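Local atomic coordinates of protein F1 (Vaccinia virus ankara, PDB entry 4D2M), a protein that probably blocks apoptosis in infected cells as a viral Bcl-2-like protein, here binding the BH3 segment of the pro-apoptotic protein Bim. Residues A[73-76]-A[77-80]; A[98-101]-A[102-105]; A[86-89]-A[90-94]. The protein carries 1 engineered substitution. One frame throughout, in Å; residues are numbered along the deposited sequence.

Interaction 1 (A[73-76]-A[77-80]); sequences DLYR and QLPT
Leu78 folds back against the last turn of helix 54-77, resting on Leu74 and Tyr75. Its CB lies 3.5 Å from Tyr75 O. With CG placed opposite the carbonyl carbon (chi1 -66°), the chain turns over the helix end, and CG comes to 3.4 Å from Leu74 O. There it forks: CD2 approaches CD1 of Leu74 at 4.4 Å, while CD1 meets Tyr75 CD1 at the same spacing, obliquely to the ring. A branched apolar residue suits this place, since Leu78 is buried and its two methyls reach different neighbours. The backbone amides of Gln77 and Leu78 donate three residues back, Gln77 N to Leu74 O (3.1 Å) and Leu78 N to Tyr75 O, each donor well out of the plane of the carbonyl it meets; Leu78 N also donates weakly to Leu74 O. On the polar side, Arg76 NH1 forms a salt bridge with Asp73 OD1 (3.5 Å), the oxygen lying at the guanidinium edge. A water weakly links that same oxygen to Gln77 NE2. Tyr75 also meets the ring of Tyr64 of the second subunit. Such 3-10-like bonding in a final turn, followed by an extended Leu78 and Pro79 at the next N-cap, is characteristic of a short helix-to-helix connection.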
ATOM      1  N   ASP A  73      -7.726 -14.478  15.935  1.00 36.56           N
ATOM      2  CA  ASP A  73      -7.204 -13.844  17.138  1.00 39.99           C
ATOM      3  C   ASP A  73      -7.836 -12.480  17.365  1.00 33.61           C
ATOM      4  O   ASP A  73      -8.032 -12.063  18.506  1.00 37.57           O
ATOM      5  CB  ASP A  73      -5.685 -13.701  17.060  1.00 47.01           C
ATOM      6  CG  ASP A  73      -5.085 -13.186  18.354  1.00 50.77           C
ATOM      7  OD1 ASP A  73      -4.870 -13.999  19.277  1.00 46.55           O
ATOM      8  OD2 ASP A  73      -4.829 -11.967  18.450  1.00 56.80           O
ATOM      9  N   LEU A  74      -8.148 -11.783  16.279  1.00 29.69           N
ATOM     10  CA  LEU A  74      -8.806 -10.488  16.383  1.00 32.02           C
ATOM     11  C   LEU A  74     -10.178 -10.658  17.031  1.00 35.96           C
ATOM     12  O   LEU A  74     -10.531  -9.924  17.952  1.00 35.82           O
ATOM     13  CB  LEU A  74      -8.936  -9.833  15.007  1.00 32.59           C
ATOM     14  CG  LEU A  74      -9.646  -8.478  14.947  1.00 42.29           C
ATOM     15  CD1 LEU A  74      -9.026  -7.483  15.919  1.00 50.86           C
ATOM     16  CD2 LEU A  74      -9.609  -7.922  13.525  1.00 44.36           C
ATOM     17  N   TYR A  75     -10.938 -11.644  16.561  1.00 36.56           N
ATOM     18  CA  TYR A  75     -12.270 -11.902  17.100  1.00 38.74           C
ATOM     19  C   TYR A  75     -12.229 -12.241  18.592  1.00 38.13           C
ATOM     20  O   TYR A  75     -13.079 -11.785  19.354  1.00 42.40           O
ATOM     21  CB  TYR A  75     -12.950 -13.037  16.332  1.00 41.53           C
ATOM     22  CG  TYR A  75     -14.423 -13.182  16.650  1.00 42.32           C
ATOM     23  CD1 TYR A  75     -15.377 -12.439  15.962  1.00 45.34           C
ATOM     24  CD2 TYR A  75     -14.860 -14.053  17.639  1.00 37.30           C
ATOM     25  CE1 TYR A  75     -16.725 -12.564  16.252  1.00 35.47           C
ATOM     26  CE2 TYR A  75     -16.204 -14.184  17.932  1.00 34.49           C
ATOM     27  CZ  TYR A  75     -17.130 -13.436  17.237  1.00 33.53           C
ATOM     28  OH  TYR A  75     -18.467 -13.564  17.528  1.00 34.93           O
ATOM     29  N   ARG A  76     -11.243 -13.036  19.004  1.00 32.32           N
ATOM     30  CA  ARG A  76     -11.110 -13.420  20.411  1.00 42.88           C
ATOM     31  C   ARG A  76     -10.955 -12.198  21.311  1.00 39.47           C
ATOM     32  O   ARG A  76     -11.362 -12.218  22.471  1.00 44.01           O
ATOM     33  CB  ARG A  76      -9.913 -14.356  20.611  1.00 58.24           C
ATOM     34  CG  ARG A  76     -10.102 -15.753  20.040  1.00 72.79           C
ATOM     35  CD  ARG A  76      -8.935 -16.664  20.394  1.00 89.34           C
ATOM     36  NE  ARG A  76      -8.732 -17.712  19.389  1.00103.48           N
ATOM     37  CZ  ARG A  76      -7.757 -17.723  18.481  1.00112.18           C
ATOM     38  NH1 ARG A  76      -6.855 -16.749  18.428  1.00113.72           N
ATOM     39  NH2 ARG A  76      -7.675 -18.727  17.618  1.00115.37           N
ATOM     40  N   GLN A  77     -10.371 -11.137  20.764  1.00 40.08           N
ATOM     41  CA  GLN A  77     -10.083  -9.925  21.526  1.00 42.35           C
ATOM     42  C   GLN A  77     -11.264  -8.961  21.559  1.00 41.85           C
ATOM     43  O   GLN A  77     -11.351  -8.114  22.449  1.00 43.92           O
ATOM     44  CB  GLN A  77      -8.864  -9.214  20.939  1.00 44.87           C
ATOM     45  CG  GLN A  77      -7.575 -10.011  21.028  1.00 55.63           C
ATOM     46  CD  GLN A  77      -6.458  -9.399  20.206  1.00 67.80           C
ATOM     47  OE1 GLN A  77      -6.424  -8.188  19.989  1.00 67.99           O
ATOM     48  NE2 GLN A  77      -5.542 -10.237  19.735  1.00 75.15           N
ATOM     49  N   LEU A  78     -12.163  -9.080  20.589  1.00 47.25           N
ATOM     50  CA  LEU A  78     -13.298  -8.169  20.499  1.00 46.90           C
ATOM     51  C   LEU A  78     -14.242  -8.341  21.687  1.00 45.10           C
ATOM     52  O   LEU A  78     -14.517  -9.468  22.103  1.00 42.79           O
ATOM     53  CB  LEU A  78     -14.067  -8.390  19.194  1.00 46.50           C
ATOM     54  CG  LEU A  78     -13.340  -8.043  17.891  1.00 40.21           C
ATOM     55  CD1 LEU A  78     -14.261  -8.270  16.701  1.00 37.08           C
ATOM     56  CD2 LEU A  78     -12.822  -6.610  17.898  1.00 34.22           C
ATOM     57  N   PRO A  79     -14.741  -7.222  22.243  1.00 45.07           N
ATOM     58  CA  PRO A  79     -15.716  -7.327  23.331  1.00 49.90           C
ATOM     59  C   PRO A  79     -17.104  -7.704  22.823  1.00 52.19           C
ATOM     60  O   PRO A  79     -17.333  -7.731  21.613  1.00 46.64           O
ATOM     61  CB  PRO A  79     -15.716  -5.922  23.934  1.00 49.06           C
ATOM     62  CG  PRO A  79     -15.363  -5.037  22.798  1.00 41.91           C
ATOM     63  CD  PRO A  79     -14.394  -5.819  21.954  1.00 42.28           C
ATOM     64  N   THR A  80     -18.012  -7.977  23.752  1.00 42.97           N
ATOM     65  CA  THR A  80     -19.373  -8.393  23.429  1.00 43.81           C
ATOM     66  C   THR A  80     -20.057  -7.440  22.455  1.00 43.33           C
ATOM     67  O   THR A  80     -20.727  -7.873  21.515  1.00 40.02           O
ATOM     68  CB  THR A  80     -20.226  -8.491  24.707  1.00 46.21           C
ATOM     69  OG1 THR A  80     -19.569  -9.339  25.657  1.00 49.02           O
ATOM     70  CG2 THR A  80     -21.612  -9.049  24.402  1.00 51.05           C
TER
HETATM   71  O   HOH W   1      -5.853 -12.422  22.072  1.00173.17           O

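Interaction 2 (A[98-101]-A[102-105]); sequences NDYN and RDMN
Tyr100 and Asn101 join Asp103, Met104 and Asn105 in the first turn of helix 101-111, a local contact just after the chain breaks from helix 80-99. It is a helix N-terminus with Tyr100 at the N-cap position, and it borders the groove of this Bcl-2-like fold that holds the Bim BH3 peptide. Regular helical bonding starts at once: Met104 N donates to Tyr100 O at 2.9 Å, nearly in line with the carbonyl, and Asn105 N donates to Asn101 O at 3.1 Å. Asp103 puts OD2 at the edge of the Tyr100 ring, 3.9 Å from CD1, the carboxylate standing perpendicular to the ring. A polar-tipped aromatic suits this border, because Tyr100 packs on the peptide backbone while its OH bonds an acidic side chain there; Asp103 touches an apolar peptide side chain. Met104 is buried, and its unbranched apolar chain bends at chi2 (-65°) to bring CE to 4.3 Å from Tyr100 CB; it also touches Ser143 and Phe144 of helix 135-150. Asparagine suits the flank where a water lies between two side chains. This water can donate to Asn101 OD1 and, at 2.7 Å, to Asn105 OD1, though it cannot serve every acceptor around it at once. The side-chain amides of Asn101 and Asn105 stand almost at right angles, Asn101 OD1 approaching Asn105 ND2 to 3.5 Å without a hydrogen bond being assigned.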
ATOM      1  N   ASN A  98     -28.065 -12.097  -0.751  1.00 40.05           N
ATOM      2  CA  ASN A  98     -28.824 -13.198  -1.334  1.00 51.31           C
ATOM      3  C   ASN A  98     -29.992 -12.692  -2.171  1.00 43.93           C
ATOM      4  O   ASN A  98     -30.178 -13.116  -3.310  1.00 46.67           O
ATOM      5  CB  ASN A  98     -29.337 -14.135  -0.239  1.00 75.08           C
ATOM      6  CG  ASN A  98     -28.215 -14.814   0.520  1.00 93.62           C
ATOM      7  OD1 ASN A  98     -27.171 -15.135  -0.049  1.00 95.73           O
ATOM      8  ND2 ASN A  98     -28.424 -15.032   1.813  1.00104.16           N
ATOM      9  N   ASP A  99     -30.775 -11.783  -1.598  1.00 40.64           N
ATOM     10  CA  ASP A  99     -31.945 -11.228  -2.271  1.00 43.39           C
ATOM     11  C   ASP A  99     -31.579 -10.519  -3.571  1.00 45.82           C
ATOM     12  O   ASP A  99     -32.284 -10.646  -4.572  1.00 43.97           O
ATOM     13  CB  ASP A  99     -32.673 -10.253  -1.343  1.00 47.39           C
ATOM     14  CG  ASP A  99     -33.451 -10.959  -0.244  1.00 56.14           C
ATOM     15  OD1 ASP A  99     -33.309 -12.193  -0.104  1.00 54.69           O
ATOM     16  OD2 ASP A  99     -34.200 -10.274   0.485  1.00 51.15           O
ATOM     17  N   TYR A 100     -30.477  -9.775  -3.545  1.00 45.80           N
ATOM     18  CA  TYR A 100     -30.058  -8.968  -4.689  1.00 41.31           C
ATOM     19  C   TYR A 100     -28.795  -9.527  -5.338  1.00 42.26           C
ATOM     20  O   TYR A 100     -28.012  -8.789  -5.933  1.00 37.53           O
ATOM     21  CB  TYR A 100     -29.834  -7.521  -4.248  1.00 38.40           C
ATOM     22  CG  TYR A 100     -31.080  -6.874  -3.693  1.00 46.27           C
ATOM     23  CD1 TYR A 100     -31.994  -6.255  -4.535  1.00 51.22           C
ATOM     24  CD2 TYR A 100     -31.352  -6.894  -2.333  1.00 44.90           C
ATOM     25  CE1 TYR A 100     -33.138  -5.667  -4.036  1.00 52.22           C
ATOM     26  CE2 TYR A 100     -32.495  -6.308  -1.824  1.00 44.57           C
ATOM     27  CZ  TYR A 100     -33.384  -5.695  -2.682  1.00 49.56           C
ATOM     28  OH  TYR A 100     -34.525  -5.110  -2.185  1.00 56.11           O
ATOM     29  N   ASN A 101     -28.616 -10.840  -5.225  1.00 48.58           N
ATOM     30  CA  ASN A 101     -27.451 -11.523  -5.779  1.00 51.94           C
ATOM     31  C   ASN A 101     -27.249 -11.245  -7.269  1.00 50.57           C
ATOM     32  O   ASN A 101     -26.126 -11.002  -7.712  1.00 51.41           O
ATOM     33  CB  ASN A 101     -27.577 -13.030  -5.541  1.00 62.85           C
ATOM     34  CG  ASN A 101     -26.838 -13.851  -6.579  1.00 71.05           C
ATOM     35  OD1 ASN A 101     -25.625 -14.040  -6.492  1.00 72.65           O
ATOM     36  ND2 ASN A 101     -27.573 -14.349  -7.567  1.00 71.95           N
ATOM     37  N   ARG A 102     -28.334 -11.278  -8.036  1.00 44.87           N
ATOM     38  CA  ARG A 102     -28.263 -10.978  -9.463  1.00 48.12           C
ATOM     39  C   ARG A 102     -27.811  -9.537  -9.681  1.00 44.60           C
ATOM     40  O   ARG A 102     -26.997  -9.264 -10.562  1.00 43.24           O
ATOM     41  CB  ARG A 102     -29.616 -11.207 -10.137  1.00 56.91           C
ATOM     42  CG  ARG A 102     -30.085 -12.654 -10.135  1.00 64.91           C
ATOM     43  CD  ARG A 102     -29.268 -13.527 -11.073  1.00 71.10           C
ATOM     44  NE  ARG A 102     -29.971 -14.771 -11.395  1.00 77.00           N
ATOM     45  CZ  ARG A 102     -30.698 -14.975 -12.493  1.00 78.63           C
ATOM     46  NH1 ARG A 102     -30.830 -14.026 -13.413  1.00 73.68           N
ATOM     47  NH2 ARG A 102     -31.295 -16.146 -12.676  1.00 85.64           N
ATOM     48  N   ASP A 103     -28.341  -8.624  -8.871  1.00 42.80           N
ATOM     49  CA  ASP A 103     -27.992  -7.210  -8.966  1.00 41.85           C
ATOM     50  C   ASP A 103     -26.517  -6.985  -8.640  1.00 42.07           C
ATOM     51  O   ASP A 103     -25.858  -6.146  -9.252  1.00 41.51           O
ATOM     52  CB  ASP A 103     -28.868  -6.372  -8.028  1.00 45.03           C
ATOM     53  CG  ASP A 103     -30.350  -6.617  -8.239  1.00 56.04           C
ATOM     54  OD1 ASP A 103     -30.747  -7.793  -8.360  1.00 61.71           O
ATOM     55  OD2 ASP A 103     -31.118  -5.632  -8.288  1.00 58.71           O
ATOM     56  N   MET A 104     -26.008  -7.741  -7.672  1.00 39.48           N
ATOM     57  CA  MET A 104     -24.614  -7.623  -7.261  1.00 36.28           C
ATOM     58  C   MET A 104     -23.674  -8.094  -8.369  1.00 36.86           C
ATOM     59  O   MET A 104     -22.652  -7.461  -8.636  1.00 40.41           O
ATOM     60  CB  MET A 104     -24.362  -8.423  -5.980  1.00 40.81           C
ATOM     61  CG  MET A 104     -25.114  -7.906  -4.759  1.00 50.93           C
ATOM     62  SD  MET A 104     -24.606  -6.256  -4.243  1.00 45.85           S
ATOM     63  CE  MET A 104     -26.010  -5.774  -3.239  1.00 90.13           C
ATOM     64  N   ASN A 105     -24.021  -9.206  -9.010  1.00 36.83           N
ATOM     65  CA  ASN A 105     -23.195  -9.764 -10.079  1.00 37.89           C
ATOM     66  C   ASN A 105     -23.040  -8.803 -11.255  1.00 38.71           C
ATOM     67  O   ASN A 105     -21.931  -8.554 -11.723  1.00 39.39           O
ATOM     68  CB  ASN A 105     -23.785 -11.088 -10.579  1.00 41.27           C
ATOM     69  CG  ASN A 105     -23.733 -12.187  -9.531  1.00 52.78           C
ATOM     70  OD1 ASN A 105     -22.985 -12.097  -8.557  1.00 58.09           O
ATOM     71  ND2 ASN A 105     -24.522 -13.236  -9.733  1.00 56.50           N
TER
HETATM   72  O   HOH W   2     -23.441 -11.682  -5.888  1.00107.61           O

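Interaction 3 (A[86-89]-A[90-94]); sequences IDII and NIYCD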
ATOM      1  N   ILE A  86     -21.161  -7.309  14.680  1.00 31.92           N
ATOM      2  CA  ILE A  86     -20.761  -8.228  13.622  1.00 31.98           C
ATOM      3  C   ILE A  86     -21.918  -9.160  13.259  1.00 32.42           C
ATOM      4  O   ILE A  86     -22.179  -9.399  12.080  1.00 30.48           O
ATOM      5  CB  ILE A  86     -19.515  -9.043  14.037  1.00 30.11           C
ATOM      6  CG1 ILE A  86     -18.283  -8.132  14.029  1.00 30.14           C
ATOM      7  CG2 ILE A  86     -19.286 -10.223  13.091  1.00 30.26           C
ATOM      8  CD1 ILE A  86     -17.019  -8.760  14.605  1.00 30.32           C
ATOM      9  N   ASP A  87     -22.616  -9.676  14.270  1.00 33.30           N
ATOM     10  CA  ASP A  87     -23.773 -10.539  14.033  1.00 35.99           C
ATOM     11  C   ASP A  87     -24.856  -9.805  13.249  1.00 39.64           C
ATOM     12  O   ASP A  87     -25.468 -10.368  12.344  1.00 35.06           O
ATOM     13  CB  ASP A  87     -24.361 -11.049  15.354  1.00 37.81           C
ATOM     14  CG  ASP A  87     -23.568 -12.197  15.951  1.00 43.58           C
ATOM     15  OD1 ASP A  87     -22.757 -12.817  15.231  1.00 47.37           O
ATOM     16  OD2 ASP A  87     -23.768 -12.489  17.149  1.00 44.72           O
ATOM     17  N   ILE A  88     -25.091  -8.548  13.605  1.00 39.97           N
ATOM     18  CA  ILE A  88     -26.118  -7.751  12.945  1.00 39.65           C
ATOM     19  C   ILE A  88     -25.762  -7.529  11.478  1.00 35.53           C
ATOM     20  O   ILE A  88     -26.604  -7.692  10.599  1.00 35.46           O
ATOM     21  CB  ILE A  88     -26.314  -6.402  13.659  1.00 35.99           C
ATOM     22  CG1 ILE A  88     -26.936  -6.641  15.036  1.00 37.22           C
ATOM     23  CG2 ILE A  88     -27.212  -5.468  12.848  1.00 35.75           C
ATOM     24  CD1 ILE A  88     -26.822  -5.467  15.976  1.00 43.19           C
ATOM     25  N   ILE A  89     -24.511  -7.171  11.215  1.00 30.95           N
ATOM     26  CA  ILE A  89     -24.066  -6.951   9.842  1.00 30.66           C
ATOM     27  C   ILE A  89     -24.120  -8.263   9.069  1.00 30.62           C
ATOM     28  O   ILE A  89     -24.520  -8.287   7.906  1.00 33.69           O
ATOM     29  CB  ILE A  89     -22.642  -6.355   9.799  1.00 31.27           C
ATOM     30  CG1 ILE A  89     -22.649  -4.964  10.428  1.00 34.28           C
ATOM     31  CG2 ILE A  89     -22.113  -6.257   8.362  1.00 27.79           C
ATOM     32  CD1 ILE A  89     -21.310  -4.530  10.923  1.00 46.72           C
ATOM     33  N   ASN A  90     -23.738  -9.357   9.723  1.00 32.62           N
ATOM     34  CA  ASN A  90     -23.812 -10.677   9.106  1.00 33.19           C
ATOM     35  C   ASN A  90     -25.233 -11.033   8.687  1.00 37.23           C
ATOM     36  O   ASN A  90     -25.464 -11.469   7.562  1.00 36.27           O
ATOM     37  CB  ASN A  90     -23.276 -11.748  10.057  1.00 36.42           C
ATOM     38  CG  ASN A  90     -21.794 -12.002   9.874  1.00 41.18           C
ATOM     39  OD1 ASN A  90     -21.390 -12.828   9.055  1.00 42.67           O
ATOM     40  ND2 ASN A  90     -20.973 -11.296  10.641  1.00 41.48           N
ATOM     41  N   ILE A  91     -26.184 -10.844   9.594  1.00 33.71           N
ATOM     42  CA  ILE A  91     -27.573 -11.192   9.327  1.00 35.48           C
ATOM     43  C   ILE A  91     -28.146 -10.340   8.196  1.00 35.08           C
ATOM     44  O   ILE A  91     -28.744 -10.860   7.255  1.00 35.91           O
ATOM     45  CB  ILE A  91     -28.442 -11.023  10.596  1.00 37.19           C
ATOM     46  CG1 ILE A  91     -28.043 -12.065  11.644  1.00 38.18           C
ATOM     47  CG2 ILE A  91     -29.935 -11.169  10.273  1.00 39.19           C
ATOM     48  CD1 ILE A  91     -28.604 -11.800  13.029  1.00 42.27           C
ATOM     49  N   TYR A  92     -27.953  -9.030   8.288  1.00 34.03           N
ATOM     50  CA  TYR A  92     -28.612  -8.100   7.377  1.00 36.58           C
ATOM     51  C   TYR A  92     -27.981  -8.066   5.982  1.00 35.54           C
ATOM     52  O   TYR A  92     -28.697  -7.981   4.985  1.00 38.45           O
ATOM     53  CB  TYR A  92     -28.621  -6.696   7.990  1.00 38.53           C
ATOM     54  CG  TYR A  92     -29.672  -6.520   9.071  1.00 49.15           C
ATOM     55  CD1 TYR A  92     -29.619  -7.259  10.247  1.00 53.76           C
ATOM     56  CD2 TYR A  92     -30.717  -5.619   8.915  1.00 60.56           C
ATOM     57  CE1 TYR A  92     -30.576  -7.107  11.234  1.00 64.86           C
ATOM     58  CE2 TYR A  92     -31.679  -5.458   9.900  1.00 68.15           C
ATOM     59  CZ  TYR A  92     -31.602  -6.205  11.056  1.00 70.68           C
ATOM     60  OH  TYR A  92     -32.555  -6.052  12.040  1.00 75.94           O
ATOM     61  N   CYS A  93     -26.654  -8.141   5.904  1.00 35.63           N
ATOM     62  CA  CYS A  93     -25.975  -8.072   4.609  1.00 36.01           C
ATOM     63  C   CYS A  93     -26.017  -9.403   3.868  1.00 37.04           C
ATOM     64  O   CYS A  93     -25.958  -9.432   2.639  1.00 33.82           O
ATOM     65  CB  CYS A  93     -24.522  -7.626   4.779  1.00 33.08           C
ATOM     66  SG  CYS A  93     -24.353  -5.897   5.233  1.00 33.15           S
ATOM     67  N   ASP A  94     -26.109 -10.503   4.607  1.00 35.32           N
ATOM     68  CA  ASP A  94     -26.261 -11.811   3.979  1.00 34.80           C
ATOM     69  C   ASP A  94     -27.582 -11.864   3.226  1.00 36.92           C
ATOM     70  O   ASP A  94     -27.657 -12.395   2.121  1.00 40.04           O
ATOM     71  CB  ASP A  94     -26.196 -12.940   5.010  1.00 40.75           C
ATOM     72  CG  ASP A  94     -24.776 -13.264   5.439  1.00 49.83           C
ATOM     73  OD1 ASP A  94     -23.858 -12.468   5.142  1.00 42.32           O
ATOM     74  OD2 ASP A  94     -24.582 -14.317   6.083  1.00 53.40           O
TER
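Ile86 and Asn90 meet through the backbone carbonyl of Ile86, which accepts two hydrogen bonds from Asn90 within helix 80-99. They reach Ile86 O from opposite faces of the carbonyl plane: Asn90 backbone N at 2.8 Å and side-chain ND2 at 2.7 Å. The second is nearly straight (166°), with the oxygen close to the Asn90 amide plane. Chi1 of -91°, some way from the usual staggered value, turns the side-chain amide back toward the preceding turn and sets ND2 3.2 Å from Ile86 CG2. Asparagine, short and able to donate, can thus reach its own helix while remaining partly exposed. The other backbone bonds are ordinary: Ile91 N to Asp87 O, Tyr92 N to Ile88 O and Cys93 N to Ile89 O.

Apolar contacts follow the same four-residue spacing. Ile88 and Tyr92 lie alongside each other, Ile88 CG2 being 4.0 Å from Tyr92 CD1. Ile89 places CG2 3.9 Å from Cys93 SG, a pairing of a branched aliphatic and a small sulfur side chain that suits a buried helix face.

Around the helix, Cys93 leans on Leu139 and Ile142 of helix 135-150, and Tyr92 touches Leu139, Ile181 and an aromatic side chain of the Bim peptide. Ile86 and Ile89 pack on Ala61 of the second subunit, whose Tyr65 OH bonds Asp94 OD1, so this segment lies between helix 135-150 and the neighbouring chain.

In the fold
All three interactions are local, set in series along the chain: interaction 1 leads from helix 54-77 toward helix 80-99, interaction 3 lies within helix 80-99, and interaction 2 spans the break between helix 80-99 and helix 101-111. Interactions 1 and 2 are surface contacts on opposite sides of the chain's centre, their centres about 30 Å apart; interaction 3 is partly buried and rich in isoleucine. Leu78 and Ile86 join interactions 1 and 3 directly, CD1 to CD1 at 3.5 Å. Interactions 1 and 3 also both touch the second subunit, whereas 2 and 3 both reach the peptide. Backbone bonding follows place: three-residue bonds beside weak four-residue ones ending helix 54-77, four-residue bonds in interactions 2 and 3.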